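Long-range contacts in metallo-beta-lactamase (Serratia marcescens, PDB 6K4T), which hydrolyses the beta-lactam ring of antibiotics with the help of two zinc ions, as a subclass B3 metallo-beta-lactamase: residues His72-His77 and Pro148-Gly153; Leu176-Ala181 and Lys251-Arg256; Ile38-Thr43 and Tyr67-His72. All coordinates share one frame; numbering follows the deposited sequence.

Contact 1: residues His72-His77 and Pro148-Gly153; sequences HSHEDH and PGHTEG. With ZN (zinc ion), chain B; ZN (zinc ion), chain C; JKE (2-sulfanylbenzoic acid), chain D.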
loop_
_atom_site.group_PDB
_atom_site.type_symbol
_atom_site.label_atom_id
_atom_site.label_comp_id
_atom_site.label_asym_id
_atom_site.label_seq_id
_atom_site.Cartn_x
_atom_site.Cartn_y
_atom_site.Cartn_z
ATOM N N HIS A 72 4.827 -2.304 1.398
ATOM C CA HIS A 72 6.081 -2.538 2.044
ATOM C C HIS A 72 5.925 -3.388 3.295
ATOM O O HIS A 72 4.835 -3.547 3.842
ATOM C CB HIS A 72 6.798 -1.222 2.350
ATOM C CG HIS A 72 6.236 -0.412 3.477
ATOM N ND1 HIS A 72 5.286 0.569 3.296
ATOM C CD2 HIS A 72 6.526 -0.419 4.808
ATOM C CE1 HIS A 72 4.991 1.120 4.471
ATOM N NE2 HIS A 72 5.752 0.535 5.420
ATOM N N SER A 73 7.080 -3.887 3.744
ATOM C CA SER A 73 7.183 -4.967 4.706
ATOM C C SER A 73 7.390 -4.447 6.132
ATOM O O SER A 73 8.395 -4.756 6.754
ATOM C CB SER A 73 8.295 -5.882 4.274
ATOM O OG SER A 73 9.460 -5.141 3.955
ATOM N N HIS A 74 6.422 -3.657 6.627
ATOM C CA HIS A 74 6.314 -3.379 8.080
ATOM C C HIS A 74 5.023 -3.988 8.631
ATOM O O HIS A 74 4.061 -4.239 7.887
ATOM C CB HIS A 74 6.365 -1.870 8.365
ATOM C CG HIS A 74 7.682 -1.270 8.035
ATOM N ND1 HIS A 74 7.851 0.051 7.691
ATOM C CD2 HIS A 74 8.900 -1.842 7.973
ATOM C CE1 HIS A 74 9.133 0.266 7.469
ATOM N NE2 HIS A 74 9.795 -0.871 7.611
ATOM N N GLU A 75 5.000 -4.210 9.946
ATOM C CA GLU A 75 3.922 -4.953 10.588
ATOM C C GLU A 75 2.542 -4.340 10.294
ATOM O O GLU A 75 1.561 -5.082 10.300
ATOM C CB GLU A 75 4.170 -5.057 12.093
ATOM C CG GLU A 75 4.085 -3.740 12.846
ATOM C CD GLU A 75 4.245 -3.757 14.359
ATOM O OE1 GLU A 75 3.729 -4.683 14.982
ATOM O OE2 GLU A 75 4.850 -2.809 14.907
ATOM N N ASP A 76 2.450 -3.020 10.114
ATOM C CA ASP A 76 1.142 -2.378 10.023
ATOM C C ASP A 76 0.476 -2.649 8.664
ATOM O O ASP A 76 -0.736 -2.660 8.596
ATOM C CB ASP A 76 1.236 -0.897 10.394
ATOM C CG ASP A 76 2.234 -0.074 9.598
ATOM O OD1 ASP A 76 3.264 -0.642 9.170
ATOM O OD2 ASP A 76 1.949 1.139 9.394
ATOM N N HIS A 77 1.269 -2.839 7.597
ATOM C CA HIS A 77 0.748 -3.095 6.236
ATOM C C HIS A 77 0.775 -4.592 5.903
ATOM O O HIS A 77 -0.068 -5.079 5.132
ATOM C CB HIS A 77 1.526 -2.288 5.192
ATOM C CG HIS A 77 1.647 -0.857 5.590
ATOM N ND1 HIS A 77 0.608 0.056 5.399
ATOM C CD2 HIS A 77 2.638 -0.189 6.229
ATOM C CE1 HIS A 77 0.980 1.222 5.903
ATOM N NE2 HIS A 77 2.212 1.102 6.457
ATOM N N PRO A 148 11.133 2.937 -3.641
ATOM C CA PRO A 148 11.966 2.651 -2.478
ATOM C C PRO A 148 12.223 3.907 -1.640
ATOM O O PRO A 148 11.942 5.052 -2.051
ATOM C CB PRO A 148 13.270 2.148 -3.104
ATOM C CG PRO A 148 13.353 2.868 -4.413
ATOM C CD PRO A 148 11.918 2.932 -4.888
ATOM N N GLY A 149 12.744 3.675 -0.442
ATOM C CA GLY A 149 13.185 4.751 0.419
ATOM C C GLY A 149 12.780 4.518 1.853
ATOM O O GLY A 149 13.608 4.457 2.755
ATOM N N HIS A 150 11.473 4.376 2.059
ATOM C CA HIS A 150 10.916 3.932 3.340
ATOM C C HIS A 150 11.355 2.488 3.616
ATOM O O HIS A 150 11.680 2.151 4.750
ATOM C CB HIS A 150 9.403 4.167 3.352
ATOM C CG HIS A 150 8.725 3.820 4.631
ATOM N ND1 HIS A 150 8.683 4.684 5.712
ATOM C CD2 HIS A 150 8.036 2.718 5.008
ATOM C CE1 HIS A 150 7.969 4.125 6.690
ATOM N NE2 HIS A 150 7.558 2.919 6.276
ATOM N N THR A 151 11.366 1.679 2.550
ATOM C CA THR A 151 11.993 0.338 2.531
ATOM C C THR A 151 12.631 0.169 1.158
ATOM O O THR A 151 12.225 0.856 0.208
ATOM C CB THR A 151 10.989 -0.798 2.776
ATOM O OG1 THR A 151 10.085 -0.858 1.667
ATOM C CG2 THR A 151 10.244 -0.678 4.093
ATOM N N GLU A 152 13.571 -0.780 1.023
ATOM C CA GLU A 152 14.247 -0.911 -0.248
ATOM C C GLU A 152 13.279 -1.482 -1.295
ATOM O O GLU A 152 13.368 -1.160 -2.490
ATOM C CB GLU A 152 15.480 -1.800 -0.144
ATOM C CG GLU A 152 16.676 -1.150 0.517
ATOM C CD GLU A 152 17.946 -1.979 0.464
ATOM O OE1 GLU A 152 17.882 -3.088 -0.064
ATOM O OE2 GLU A 152 19.001 -1.498 0.928
ATOM N N GLY A 153 12.337 -2.346 -0.878
ATOM C CA GLY A 153 11.464 -3.049 -1.827
ATOM C C GLY A 153 10.064 -2.465 -1.955
ATOM O O GLY A 153 9.162 -3.125 -2.466
HETATM ZN ZN ZN B . 6.392 1.462 7.129
HETATM ZN ZN ZN C . 2.905 2.245 7.941
HETATM S SD JKE D . 5.066 2.089 8.824
HETATM C CG JKE D . 4.578 4.846 7.092
HETATM C CZ JKE D . 5.165 4.875 8.447
HETATM C CD1 JKE D . 6.026 3.893 10.551
HETATM O OD1 JKE D . 4.603 5.893 6.445
HETATM C CD2 JKE D . 6.035 6.276 10.228
HETATM O OD2 JKE D . 4.053 3.767 6.580
HETATM C CE1 JKE D . 5.451 3.712 9.288
HETATM C CE2 JKE D . 5.464 6.137 8.975
HETATM C CG1 JKE D . 6.323 5.173 11.019
#
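The zinc ion of chain B is gripped from both segments: His72 NE2 and His74 ND1 come from one, and His150 NE2, 2.0 Å from the metal, comes from the other. The sulfur SD of 2-sulfanylbenzoic acid fills the fourth place at 2.2 Å from the same zinc. The three ligating nitrogens therefore crowd together without hydrogen bonding, His72 NE2 and His150 NE2 lying 3.1 Å apart. His150 turns an edge toward the face of His72 in an offset edge-to-face pair, the planes at 75°, with its CD2 over the rim of that ring. The His150 ring gets to the metal because its CG points opposite the backbone N (chi1 -177°). Beside it, Thr151 packs by its methyl CG2 against His74 NE2 at 3.6 Å, while its OG1 lies by His72 CB and is hydrogen-bonded to Asn98. The far nitrogens of the histidines are held by a second shell, His72 ND1 by Asp174, His74 NE2 by Asp111 and His150 ND1 by the carbonyl of Thr177, which should fix the rotation of each ring. The zinc ion of chain C is bound by Asp76 OD2 and His77 NE2, with His215 completing the protein ligands; 2-sulfanylbenzoic acid adds SD at 2.3 Å from this zinc and its carboxylate OD2. The HxHxDH sequence of the superfamily thus serves both metals. Because one sulfur bridges the two zinc ions, it probably occupies the place of the bridging water or hydroxide of the ligand-free enzyme.

Contact 2: residues Leu176-Ala181 and Lys251-Arg256; sequences LTAVSA and KRLETR. With JKE (2-sulfanylbenzoic acid), chain D; SO4 (sulfate ion), chain E.
Ser180 OG is held end-on by both terminal nitrogens of Arg256, NH2 at 2.9 Å from it and NH1 somewhat farther, and lies in the guanidinium plane. The hydroxyl in turn donates a hydrogen bond to Ala181 O, so the oxygen accepts from the arginine while its own proton is engaged by the next residue's carbonyl. A bend at chi2 (60°) turns Arg256 toward the loop, and Glu260 forms a salt bridge with its NE. The second arginine, Arg252, runs extended from CG to NE and donates from NE to Ala178 O at 3.0 Å, approaching from above the carbonyl plane. A water joins that same oxygen to Arg256 NH1, so both arginines converge on one carbonyl. Arg252 NH1 also donates to O2 of a sulfate, probably from the crystallisation liquor, 2.9 Å away. Thr177 CB sits over one face of this guanidinium, and Val179 CB lies 3.6 Å from Arg252 NH2. The same two residues also meet 2-sulfanylbenzoic acid: Thr177 OG1 donates to its OD1, and the Val179 methyls touch its ring. Deeper, Ala178 CB meets Leu253 CD1 at 4.1 Å. The contact joins the loop after strand 166-173 to the C-terminal helix 241-260, with helix 190-205 packing on Ala178 through Leu196 and on Leu253 through Phe200.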
loop_
_atom_site.group_PDB
_atom_site.type_symbol
_atom_site.label_atom_id
_atom_site.label_comp_id
_atom_site.label_asym_id
_atom_site.label_seq_id
_atom_site.Cartn_x
_atom_site.Cartn_y
_atom_site.Cartn_z
ATOM N N LEU A 176 6.082 7.075 1.603
ATOM C CA LEU A 176 7.268 7.751 1.130
ATOM C C LEU A 176 7.973 8.488 2.279
ATOM O O LEU A 176 8.607 9.524 2.069
ATOM C CB LEU A 176 6.844 8.754 0.055
ATOM C CG LEU A 176 6.087 8.184 -1.144
ATOM C CD1 LEU A 176 5.769 9.267 -2.165
ATOM C CD2 LEU A 176 6.877 7.060 -1.790
ATOM N N THR A 177 7.794 8.014 3.512
ATOM C CA THR A 177 8.149 8.753 4.701
ATOM C C THR A 177 9.549 8.394 5.215
ATOM O O THR A 177 9.924 7.244 5.415
ATOM C CB THR A 177 7.127 8.461 5.799
ATOM O OG1 THR A 177 7.085 7.044 5.986
ATOM C CG2 THR A 177 5.751 8.989 5.457
ATOM N N ALA A 178 10.319 9.446 5.491
ATOM C CA ALA A 178 11.596 9.380 6.198
ATOM C C ALA A 178 11.330 9.327 7.701
ATOM O O ALA A 178 10.913 10.338 8.325
ATOM C CB ALA A 178 12.451 10.573 5.823
ATOM N N VAL A 179 11.519 8.132 8.266
ATOM C CA VAL A 179 11.348 7.872 9.697
ATOM C C VAL A 179 12.439 6.877 10.081
ATOM O O VAL A 179 12.805 6.048 9.294
ATOM C CB VAL A 179 9.927 7.344 10.004
ATOM C CG1 VAL A 179 9.540 6.174 9.126
ATOM C CG2 VAL A 179 9.721 6.964 11.464
ATOM N N SER A 180 12.916 6.928 11.319
ATOM C CA SER A 180 14.066 6.076 11.667
ATOM C C SER A 180 14.127 5.804 13.171
ATOM O O SER A 180 13.487 6.495 13.978
ATOM C CB SER A 180 15.375 6.692 11.221
ATOM O OG SER A 180 15.755 7.764 12.084
ATOM N N ALA A 181 15.007 4.865 13.525
ATOM C CA ALA A 181 15.508 4.726 14.875
ATOM C C ALA A 181 16.322 5.965 15.263
ATOM O O ALA A 181 16.851 6.679 14.433
ATOM C CB ALA A 181 16.340 3.470 14.968
ATOM N N LYS A 251 8.833 17.155 1.776
ATOM C CA LYS A 251 8.893 18.076 2.900
ATOM C C LYS A 251 9.409 17.340 4.152
ATOM O O LYS A 251 10.212 17.838 4.931
ATOM C CB LYS A 251 7.541 18.752 3.144
ATOM C CG LYS A 251 7.483 19.511 4.462
ATOM C CD LYS A 251 6.235 20.352 4.634
ATOM C CE LYS A 251 6.031 21.366 3.529
ATOM N NZ LYS A 251 7.179 22.276 3.348
ATOM N N ARG A 252 8.931 16.124 4.387
ATOM C CA ARG A 252 9.367 15.372 5.550
ATOM C C ARG A 252 10.877 15.079 5.478
ATOM O O ARG A 252 11.597 15.209 6.474
ATOM C CB ARG A 252 8.572 14.068 5.650
ATOM C CG ARG A 252 8.857 13.247 6.906
ATOM C CD ARG A 252 7.816 12.161 7.069
ATOM N NE ARG A 252 8.104 11.348 8.248
ATOM C CZ ARG A 252 7.195 10.738 9.005
ATOM N NH1 ARG A 252 5.932 10.712 8.625
ATOM N NH2 ARG A 252 7.563 10.071 10.088
ATOM N N LEU A 253 11.378 14.714 4.299
ATOM C CA LEU A 253 12.794 14.420 4.176
ATOM C C LEU A 253 13.626 15.695 4.322
ATOM O O LEU A 253 14.664 15.691 4.994
ATOM C CB LEU A 253 13.082 13.765 2.828
ATOM C CG LEU A 253 14.567 13.513 2.539
ATOM C CD1 LEU A 253 15.201 12.612 3.588
ATOM C CD2 LEU A 253 14.724 12.899 1.156
ATOM N N GLU A 254 13.185 16.779 3.691
ATOM C CA GLU A 254 13.952 18.021 3.776
ATOM C C GLU A 254 13.989 18.542 5.216
ATOM O O GLU A 254 15.029 19.027 5.700
ATOM C CB GLU A 254 13.377 19.089 2.857
ATOM C CG GLU A 254 13.757 18.892 1.383
ATOM C CD GLU A 254 15.233 18.610 1.091
ATOM O OE1 GLU A 254 16.098 19.302 1.660
ATOM O OE2 GLU A 254 15.536 17.701 0.278
ATOM N N THR A 255 12.854 18.459 5.915
ATOM C CA THR A 255 12.816 18.842 7.322
ATOM C C THR A 255 13.821 17.994 8.109
ATOM O O THR A 255 14.558 18.477 8.963
ATOM C CB THR A 255 11.399 18.766 7.904
ATOM O OG1 THR A 255 10.549 19.711 7.237
ATOM C CG2 THR A 255 11.381 19.080 9.386
ATOM N N ARG A 256 13.882 16.698 7.809
ATOM C CA ARG A 256 14.754 15.777 8.528
ATOM C C ARG A 256 16.229 16.076 8.235
ATOM O O ARG A 256 17.030 16.193 9.172
ATOM C CB ARG A 256 14.395 14.332 8.182
ATOM C CG ARG A 256 15.377 13.307 8.737
ATOM C CD ARG A 256 15.488 13.330 10.255
ATOM N NE ARG A 256 16.401 12.317 10.745
ATOM C CZ ARG A 256 16.061 11.101 11.182
ATOM N NH1 ARG A 256 14.799 10.698 11.189
ATOM N NH2 ARG A 256 17.014 10.292 11.620
HETATM S SD JKE D . 5.066 2.089 8.824
HETATM C CG JKE D . 4.578 4.846 7.092
HETATM C CZ JKE D . 5.165 4.875 8.447
HETATM C CD1 JKE D . 6.026 3.893 10.551
HETATM O OD1 JKE D . 4.603 5.893 6.445
HETATM C CD2 JKE D . 6.035 6.276 10.228
HETATM O OD2 JKE D . 4.053 3.767 6.580
HETATM C CE1 JKE D . 5.451 3.712 9.288
HETATM C CE2 JKE D . 5.464 6.137 8.975
HETATM C CG1 JKE D . 6.323 5.173 11.019
HETATM S S SO4 E . 3.918 13.257 7.015
HETATM O O1 SO4 E . 4.956 14.266 6.809
HETATM O O2 SO4 E . 4.382 11.964 6.492
HETATM O O3 SO4 E . 3.671 13.149 8.453
HETATM O O4 SO4 E . 2.682 13.649 6.310
HETATM O O HOH W 1 12.467 11.908 9.990
#

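Contact 3: residues Ile38-Thr43 and Tyr67-His72; sequences ILVDGT and YILSTH. With ZN (zinc ion), chain B; JKE (2-sulfanylbenzoic acid), chain D.
Asp41 and Thr71 meet at about a right angle, the carboxylate receiving two bonds from one residue. Thr71 OG1 donates to the syn lone pair of OD2, 2.6 Å away, and the Thr71 backbone N reaches OD1 at 2.9 Å, also from the syn side but 23° out of the carboxylate plane. A chi1 of 53° sets the Thr71 OG1 on the side of its own amide, so that the two donors can face one carboxylate. A water donates to Asp41 OD1 and to His72 O, and accepts a bond from Ser70 OG, extending the network along the chain toward the metal ligand. Before this turn, strands 38-40 and 67-69 run parallel, joined by Leu39 N to Tyr67 O, Leu69 N to Leu39 O and Asp41 N to Leu69 O, the last at 2.8 Å. On the face bearing Ile38, Val40 and Leu69, the leucine crosses both facing side chains at a slant. Ile38 CG2 lies 3.6 Å from both CG and CD1 of Leu69. Leu69 CD1 also approaches Val40 CG2 at 4.2 Å, so the leucine branch spans two residues of the facing strand. Trp157 covers Val40 and Leu69 from the second sheet. On the reverse face Leu39 CD2 packs loosely against Ile68 CG1, and Met84 of helix 81-88 lies on Ile68. Helix 47-57 connects the two strands in a beta-alpha-beta unit. With both carboxylate oxygens engaged, Asp41 ties the end of one strand to the loop leading into His72; these bonds to an amide, a hydroxyl and water would be expected to favour its ionised form.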
loop_
_atom_site.group_PDB
_atom_site.type_symbol
_atom_site.label_atom_id
_atom_site.label_comp_id
_atom_site.label_asym_id
_atom_site.label_seq_id
_atom_site.Cartn_x
_atom_site.Cartn_y
_atom_site.Cartn_z
ATOM N N ILE A 38 -7.665 -9.491 -6.713
ATOM C CA ILE A 38 -6.365 -9.084 -6.200
ATOM C C ILE A 38 -6.578 -8.275 -4.917
ATOM O O ILE A 38 -7.409 -7.383 -4.901
ATOM C CB ILE A 38 -5.612 -8.275 -7.262
ATOM C CG1 ILE A 38 -5.362 -9.147 -8.498
ATOM C CG2 ILE A 38 -4.321 -7.701 -6.695
ATOM C CD1 ILE A 38 -4.722 -8.402 -9.652
ATOM N N LEU A 39 -5.858 -8.624 -3.852
ATOM C CA LEU A 39 -5.860 -7.882 -2.587
ATOM C C LEU A 39 -4.553 -7.096 -2.475
ATOM O O LEU A 39 -3.476 -7.670 -2.703
ATOM C CB LEU A 39 -5.994 -8.879 -1.430
ATOM C CG LEU A 39 -5.883 -8.263 -0.038
ATOM C CD1 LEU A 39 -7.027 -7.292 0.237
ATOM C CD2 LEU A 39 -5.851 -9.363 1.010
ATOM N N VAL A 40 -4.649 -5.808 -2.150
ATOM C CA VAL A 40 -3.506 -5.005 -1.869
ATOM C C VAL A 40 -3.423 -4.787 -0.367
ATOM O O VAL A 40 -4.299 -4.171 0.209
ATOM C CB VAL A 40 -3.534 -3.664 -2.628
ATOM C CG1 VAL A 40 -2.231 -2.913 -2.430
ATOM C CG2 VAL A 40 -3.831 -3.881 -4.094
ATOM N N ASP A 41 -2.346 -5.338 0.209
ATOM C CA ASP A 41 -1.915 -5.258 1.610
ATOM C C ASP A 41 -2.803 -6.136 2.508
ATOM O O ASP A 41 -3.874 -6.585 2.118
ATOM C CB ASP A 41 -1.764 -3.825 2.112
ATOM C CG ASP A 41 -0.407 -3.232 1.743
ATOM O OD1 ASP A 41 0.512 -4.022 1.362
ATOM O OD2 ASP A 41 -0.262 -1.999 1.833
ATOM N N GLY A 42 -2.325 -6.384 3.736
ATOM C CA GLY A 42 -3.006 -7.251 4.702
ATOM C C GLY A 42 -3.352 -6.576 6.015
ATOM O O GLY A 42 -4.026 -7.194 6.845
ATOM N N THR A 43 -2.905 -5.320 6.200
ATOM C CA THR A 43 -2.965 -4.620 7.506
ATOM C C THR A 43 -2.147 -5.413 8.533
ATOM O O THR A 43 -1.119 -5.971 8.190
ATOM C CB THR A 43 -4.402 -4.293 7.955
ATOM O OG1 THR A 43 -5.085 -5.392 8.583
ATOM C CG2 THR A 43 -5.233 -3.740 6.816
ATOM N N TYR A 67 -3.965 -13.144 -5.901
ATOM C CA TYR A 67 -2.721 -12.425 -5.593
ATOM C C TYR A 67 -2.947 -11.488 -4.409
ATOM O O TYR A 67 -4.004 -10.896 -4.280
ATOM C CB TYR A 67 -2.243 -11.562 -6.762
ATOM C CG TYR A 67 -1.724 -12.346 -7.939
ATOM C CD1 TYR A 67 -0.526 -13.031 -7.862
ATOM C CD2 TYR A 67 -2.468 -12.467 -9.102
ATOM C CE1 TYR A 67 -0.044 -13.774 -8.922
ATOM C CE2 TYR A 67 -2.011 -13.219 -10.176
ATOM C CZ TYR A 67 -0.793 -13.868 -10.082
ATOM O OH TYR A 67 -0.295 -14.618 -11.107
ATOM N N ILE A 68 -1.944 -11.398 -3.532
ATOM C CA ILE A 68 -1.827 -10.368 -2.497
ATOM C C ILE A 68 -0.591 -9.538 -2.828
ATOM O O ILE A 68 0.502 -10.071 -2.869
ATOM C CB ILE A 68 -1.739 -10.957 -1.082
ATOM C CG1 ILE A 68 -2.940 -11.846 -0.772
ATOM C CG2 ILE A 68 -1.588 -9.849 -0.056
ATOM C CD1 ILE A 68 -2.772 -12.728 0.461
ATOM N N LEU A 69 -0.802 -8.242 -3.064
ATOM C CA LEU A 69 0.250 -7.306 -3.407
ATOM C C LEU A 69 0.670 -6.553 -2.151
ATOM O O LEU A 69 -0.175 -6.037 -1.435
ATOM C CB LEU A 69 -0.250 -6.317 -4.462
ATOM C CG LEU A 69 -0.960 -6.929 -5.668
ATOM C CD1 LEU A 69 -1.266 -5.867 -6.702
ATOM C CD2 LEU A 69 -0.157 -8.072 -6.295
ATOM N N SER A 70 1.978 -6.438 -1.928
ATOM C CA SER A 70 2.514 -5.764 -0.758
ATOM C C SER A 70 3.112 -4.417 -1.168
ATOM O O SER A 70 3.941 -4.353 -2.092
ATOM C CB SER A 70 3.560 -6.628 -0.103
ATOM O OG SER A 70 4.239 -5.916 0.932
ATOM N N THR A 71 2.711 -3.359 -0.473
ATOM C CA THR A 71 3.402 -2.064 -0.587
ATOM C C THR A 71 4.788 -2.143 0.070
ATOM O O THR A 71 5.790 -2.059 -0.621
ATOM C CB THR A 71 2.586 -0.917 0.025
ATOM O OG1 THR A 71 2.236 -1.265 1.370
ATOM C CG2 THR A 71 1.362 -0.576 -0.802
ATOM N N HIS A 72 4.827 -2.304 1.398
ATOM C CA HIS A 72 6.081 -2.538 2.044
ATOM C C HIS A 72 5.925 -3.388 3.295
ATOM O O HIS A 72 4.835 -3.547 3.842
ATOM C CB HIS A 72 6.798 -1.222 2.350
ATOM C CG HIS A 72 6.236 -0.412 3.477
ATOM N ND1 HIS A 72 5.286 0.569 3.296
ATOM C CD2 HIS A 72 6.526 -0.419 4.808
ATOM C CE1 HIS A 72 4.991 1.120 4.471
ATOM N NE2 HIS A 72 5.752 0.535 5.420
HETATM ZN ZN ZN B . 6.392 1.462 7.129
HETATM S SD JKE D . 5.066 2.089 8.824
HETATM C CG JKE D . 4.578 4.846 7.092
HETATM C CZ JKE D . 5.165 4.875 8.447
HETATM C CD1 JKE D . 6.026 3.893 10.551
HETATM O OD1 JKE D . 4.603 5.893 6.445
HETATM C CD2 JKE D . 6.035 6.276 10.228
HETATM O OD2 JKE D . 4.053 3.767 6.580
HETATM C CE1 JKE D . 5.451 3.712 9.288
HETATM C CE2 JKE D . 5.464 6.137 8.975
HETATM C CG1 JKE D . 6.323 5.173 11.019
HETATM O O HOH W 2 2.585 -4.938 2.868
#

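In the fold
The three contacts form a path from the first sheet, through the zinc site, to the C-terminal helix. Contact 3 leads directly into contact 1 through their shared His72, and a probable hydrogen bond between Gly42 N and His77 O, 3.0 Å apart, ties them again; their centres are 12 Å apart. Contact 2 reaches the metal site from the other side of the ligand: His150 ND1 lies 2.9 Å from Thr177 O, a probable hydrogen bond, and Val179 CG1 packs on His150 CE1. Contacts 2 and 3 do not touch, their centres being about 24 Å apart. Thus contact 1 supplies metal ligands, contact 3 joins the end of strand 37-40 to the segment that runs on into His72, and contact 2 lines the ligand pocket.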